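Local coordinates for agglutinin alpha chain (Maclura pomifera, PDB 3LLZ), which binds galactose-containing glycans as a jacalin-family lectin, recognising the T-antigen disaccharide Gal-beta-1,3-GalNAc, at residues A[73-77]-A[78-82]. Numbering follows the deposited sequence.
Sequences GKVEG and YTVIR. With NGA (2-acetamido-2-deoxy-beta-D-galactopyranose), chain C; GAL (beta-D-galactopyranose), chain B.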
ATOM      1  N   GLY A  73     -21.154  -8.513 -23.099  1.00 16.20           N
ATOM      2  CA  GLY A  73     -21.711  -8.965 -24.359  1.00 16.74           C
ATOM      3  C   GLY A  73     -22.026  -7.791 -25.257  1.00 16.64           C
ATOM      4  O   GLY A  73     -21.863  -6.641 -24.863  1.00 16.30           O
ATOM      5  N   LYS A  74     -22.489  -8.074 -26.467  1.00 16.42           N
ATOM      6  CA  LYS A  74     -22.804  -7.008 -27.401  1.00 16.94           C
ATOM      7  C   LYS A  74     -24.263  -6.584 -27.399  1.00 16.10           C
ATOM      8  O   LYS A  74     -25.179  -7.398 -27.255  1.00 17.21           O
ATOM      9  CB  LYS A  74     -22.398  -7.412 -28.821  1.00 17.30           C
ATOM     10  CG  LYS A  74     -20.896  -7.500 -29.047  1.00 21.54           C
ATOM     11  CD  LYS A  74     -20.586  -7.868 -30.486  1.00 25.65           C
ATOM     12  CE  LYS A  74     -19.088  -7.886 -30.743  1.00 27.90           C
ATOM     13  NZ  LYS A  74     -18.772  -8.240 -32.158  1.00 31.17           N
ATOM     14  N   VAL A  75     -24.459  -5.278 -27.531  1.00 15.63           N
ATOM     15  CA  VAL A  75     -25.776  -4.677 -27.609  1.00 15.70           C
ATOM     16  C   VAL A  75     -25.616  -3.679 -28.746  1.00 15.75           C
ATOM     17  O   VAL A  75     -24.781  -2.777 -28.673  1.00 15.99           O
ATOM     18  CB  VAL A  75     -26.160  -3.947 -26.305  1.00 15.94           C
ATOM     19  CG1 VAL A  75     -27.509  -3.259 -26.475  1.00 14.76           C
ATOM     20  CG2 VAL A  75     -26.221  -4.947 -25.155  1.00 16.07           C
ATOM     21  N   GLU A  76     -26.394  -3.863 -29.808  1.00 16.74           N
ATOM     22  CA  GLU A  76     -26.306  -2.998 -30.973  1.00 17.11           C
ATOM     23  C   GLU A  76     -24.868  -2.947 -31.490  1.00 16.40           C
ATOM     24  O   GLU A  76     -24.405  -1.918 -31.977  1.00 15.67           O
ATOM     25  CB  GLU A  76     -26.825  -1.594 -30.633  1.00 18.01           C
ATOM     26  CG  GLU A  76     -28.347  -1.522 -30.572  1.00 22.02           C
ATOM     27  CD  GLU A  76     -28.872  -0.224 -29.980  1.00 24.73           C
ATOM     28  OE1 GLU A  76     -28.287   0.845 -30.249  1.00 26.81           O
ATOM     29  OE2 GLU A  76     -29.888  -0.275 -29.253  1.00 30.48           O
ATOM     30  N   GLY A  77     -24.163  -4.072 -31.371  1.00 14.95           N
ATOM     31  CA  GLY A  77     -22.795  -4.152 -31.853  1.00 15.02           C
ATOM     32  C   GLY A  77     -21.705  -3.674 -30.910  1.00 15.05           C
ATOM     33  O   GLY A  77     -20.525  -3.923 -31.158  1.00 15.68           O
ATOM     34  N   TYR A  78     -22.091  -2.986 -29.841  1.00 15.16           N
ATOM     35  CA  TYR A  78     -21.122  -2.482 -28.874  1.00 15.38           C
ATOM     36  C   TYR A  78     -20.891  -3.482 -27.747  1.00 13.59           C
ATOM     37  O   TYR A  78     -21.842  -4.033 -27.204  1.00 14.15           O
ATOM     38  CB  TYR A  78     -21.603  -1.153 -28.274  1.00 14.23           C
ATOM     39  CG  TYR A  78     -21.547   0.015 -29.230  1.00 13.18           C
ATOM     40  CD1 TYR A  78     -22.688   0.455 -29.902  1.00 14.72           C
ATOM     41  CD2 TYR A  78     -20.347   0.680 -29.467  1.00 13.70           C
ATOM     42  CE1 TYR A  78     -22.630   1.537 -30.783  1.00 14.14           C
ATOM     43  CE2 TYR A  78     -20.279   1.759 -30.347  1.00 14.27           C
ATOM     44  CZ  TYR A  78     -21.421   2.180 -30.997  1.00 15.17           C
ATOM     45  OH  TYR A  78     -21.350   3.256 -31.852  1.00 16.53           O
ATOM     46  N   THR A  79     -19.626  -3.708 -27.401  1.00 14.98           N
ATOM     47  CA  THR A  79     -19.295  -4.634 -26.319  1.00 15.28           C
ATOM     48  C   THR A  79     -19.451  -3.865 -25.017  1.00 13.92           C
ATOM     49  O   THR A  79     -18.722  -2.909 -24.762  1.00 14.36           O
ATOM     50  CB  THR A  79     -17.851  -5.151 -26.441  1.00 14.85           C
ATOM     51  OG1 THR A  79     -17.684  -5.803 -27.706  1.00 17.99           O
ATOM     52  CG2 THR A  79     -17.551  -6.146 -25.326  1.00 16.62           C
ATOM     53  N   VAL A  80     -20.404  -4.287 -24.197  1.00 12.72           N
ATOM     54  CA  VAL A  80     -20.687  -3.595 -22.950  1.00 12.85           C
ATOM     55  C   VAL A  80     -20.921  -4.532 -21.780  1.00 14.07           C
ATOM     56  O   VAL A  80     -20.992  -5.752 -21.947  1.00 14.71           O
ATOM     57  CB  VAL A  80     -21.938  -2.702 -23.103  1.00 14.27           C
ATOM     58  CG1 VAL A  80     -21.692  -1.641 -24.168  1.00 14.72           C
ATOM     59  CG2 VAL A  80     -23.147  -3.561 -23.475  1.00 14.08           C
ATOM     60  N   ILE A  81     -21.024  -3.952 -20.590  1.00 13.50           N
ATOM     61  CA  ILE A  81     -21.290  -4.728 -19.387  1.00 14.35           C
ATOM     62  C   ILE A  81     -22.803  -4.905 -19.367  1.00 14.17           C
ATOM     63  O   ILE A  81     -23.554  -3.938 -19.208  1.00 13.11           O
ATOM     64  CB  ILE A  81     -20.815  -3.986 -18.113  1.00 15.08           C
ATOM     65  CG1 ILE A  81     -19.290  -3.823 -18.129  1.00 16.21           C
ATOM     66  CG2 ILE A  81     -21.206  -4.777 -16.873  1.00 15.77           C
ATOM     67  CD1 ILE A  81     -18.759  -3.018 -19.276  1.00 23.33           C
ATOM     68  N   ARG A  82     -23.248  -6.143 -19.547  1.00 15.20           N
ATOM     69  CA  ARG A  82     -24.677  -6.427 -19.592  1.00 16.26           C
ATOM     70  C   ARG A  82     -25.305  -6.781 -18.259  1.00 16.82           C
ATOM     71  O   ARG A  82     -26.516  -6.648 -18.087  1.00 17.73           O
ATOM     72  CB  ARG A  82     -24.947  -7.544 -20.597  1.00 16.83           C
ATOM     73  CG  ARG A  82     -24.354  -7.287 -21.970  1.00 18.67           C
ATOM     74  CD  ARG A  82     -25.005  -8.172 -23.009  1.00 19.33           C
ATOM     75  NE  ARG A  82     -26.413  -7.827 -23.178  1.00 20.08           N
ATOM     76  CZ  ARG A  82     -27.268  -8.522 -23.923  1.00 20.24           C
ATOM     77  NH1 ARG A  82     -26.856  -9.604 -24.570  1.00 21.24           N
ATOM     78  NH2 ARG A  82     -28.530  -8.129 -24.028  1.00 21.65           N
TER
HETATM   79  C1  NGA C   1     -22.261   5.403 -27.856  1.00 16.75           C
HETATM   80  C2  NGA C   1     -20.787   5.822 -27.718  1.00 16.26           C
HETATM   81  C3  NGA C   1     -19.924   4.606 -28.034  1.00 16.09           C
HETATM   82  C4  NGA C   1     -20.261   3.488 -27.037  1.00 13.94           C
HETATM   83  C5  NGA C   1     -21.754   3.145 -27.197  1.00 14.87           C
HETATM   84  C6  NGA C   1     -22.259   2.033 -26.282  1.00 14.20           C
HETATM   85  C7  NGA C   1     -19.847   7.985 -28.195  1.00 16.81           C
HETATM   86  C8  NGA C   1     -19.648   9.122 -29.181  1.00 16.99           C
HETATM   87  N2  NGA C   1     -20.489   6.907 -28.633  1.00 16.02           N
HETATM   88  O1  NGA C   1     -23.084   6.467 -27.540  1.00 26.93           O
HETATM   89  O3  NGA C   1     -18.504   4.924 -28.047  1.00 16.62           O
HETATM   90  O4  NGA C   1     -20.008   3.935 -25.711  1.00 14.32           O
HETATM   91  O5  NGA C   1     -22.571   4.319 -26.957  1.00 14.31           O
HETATM   92  O6  NGA C   1     -22.382   2.461 -24.929  1.00 13.51           O
HETATM   93  O7  NGA C   1     -19.419   8.087 -27.046  1.00 17.21           O
HETATM   94  C1  GAL B   2     -17.923   4.510 -29.245  1.00 21.08           C
HETATM   95  C2  GAL B   2     -16.766   5.417 -28.761  1.00 22.42           C
HETATM   96  C3  GAL B   2     -15.487   5.124 -29.553  1.00 22.69           C
HETATM   97  C4  GAL B   2     -15.186   3.614 -29.637  1.00 21.45           C
HETATM   98  C5  GAL B   2     -16.448   2.811 -29.993  1.00 21.19           C
HETATM   99  C6  GAL B   2     -16.243   1.313 -29.895  1.00 22.88           C
HETATM  100  O2  GAL B   2     -17.110   6.786 -28.926  1.00 25.06           O
HETATM  101  O3  GAL B   2     -14.375   5.798 -28.984  1.00 27.87           O
HETATM  102  O4  GAL B   2     -14.662   3.152 -28.403  1.00 21.96           O
HETATM  103  O5  GAL B   2     -17.522   3.149 -29.095  1.00 19.49           O
HETATM  104  O6  GAL B   2     -15.760   0.785 -31.121  1.00 25.71           O
HETATM  105  O   HOH W   1     -17.973  -4.499 -30.043  1.00 24.27           O
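V75 lays its CG2 methyl against two side chains of the returning strand: it meets V80 CG2 at 3.8 Å, the two valines crossing at about a right angle, and it lies over one face of the R82 guanidinium, with V75 CG2 3.5 Å from R82 NE. Branched, apolar valines suit this buried face. R82 reaches V75 because its chain bends at chi3 (66°), running CD past G73 CA at 3.6 Å; a residue without a side chain lets the arginine cross here, and NE is held by the carbonyl of T23. The strands form a tight beta hairpin closed by a type I' turn, V75 to Y78. Both central residues have positive phi; at G77 (85°) a CB would jam against the carbonyl O of E76, so glycine fits. Y78 N donates to V75 O from above the carbonyl plane. On the opposite face, K74 CG and T79 OG1 pass at 3.9 Å, long-chain and polar residues suiting this more exposed side, and a water bridges T79 OG1 to G77 O. Beside the turn, the flat Y78 ring offers a CH-pi platform to the sugar: NGA C5 sits over its centre, 3.5 Å above the plane, and GAL O5 approaches its edge, 3.3 Å from Y78 CE2.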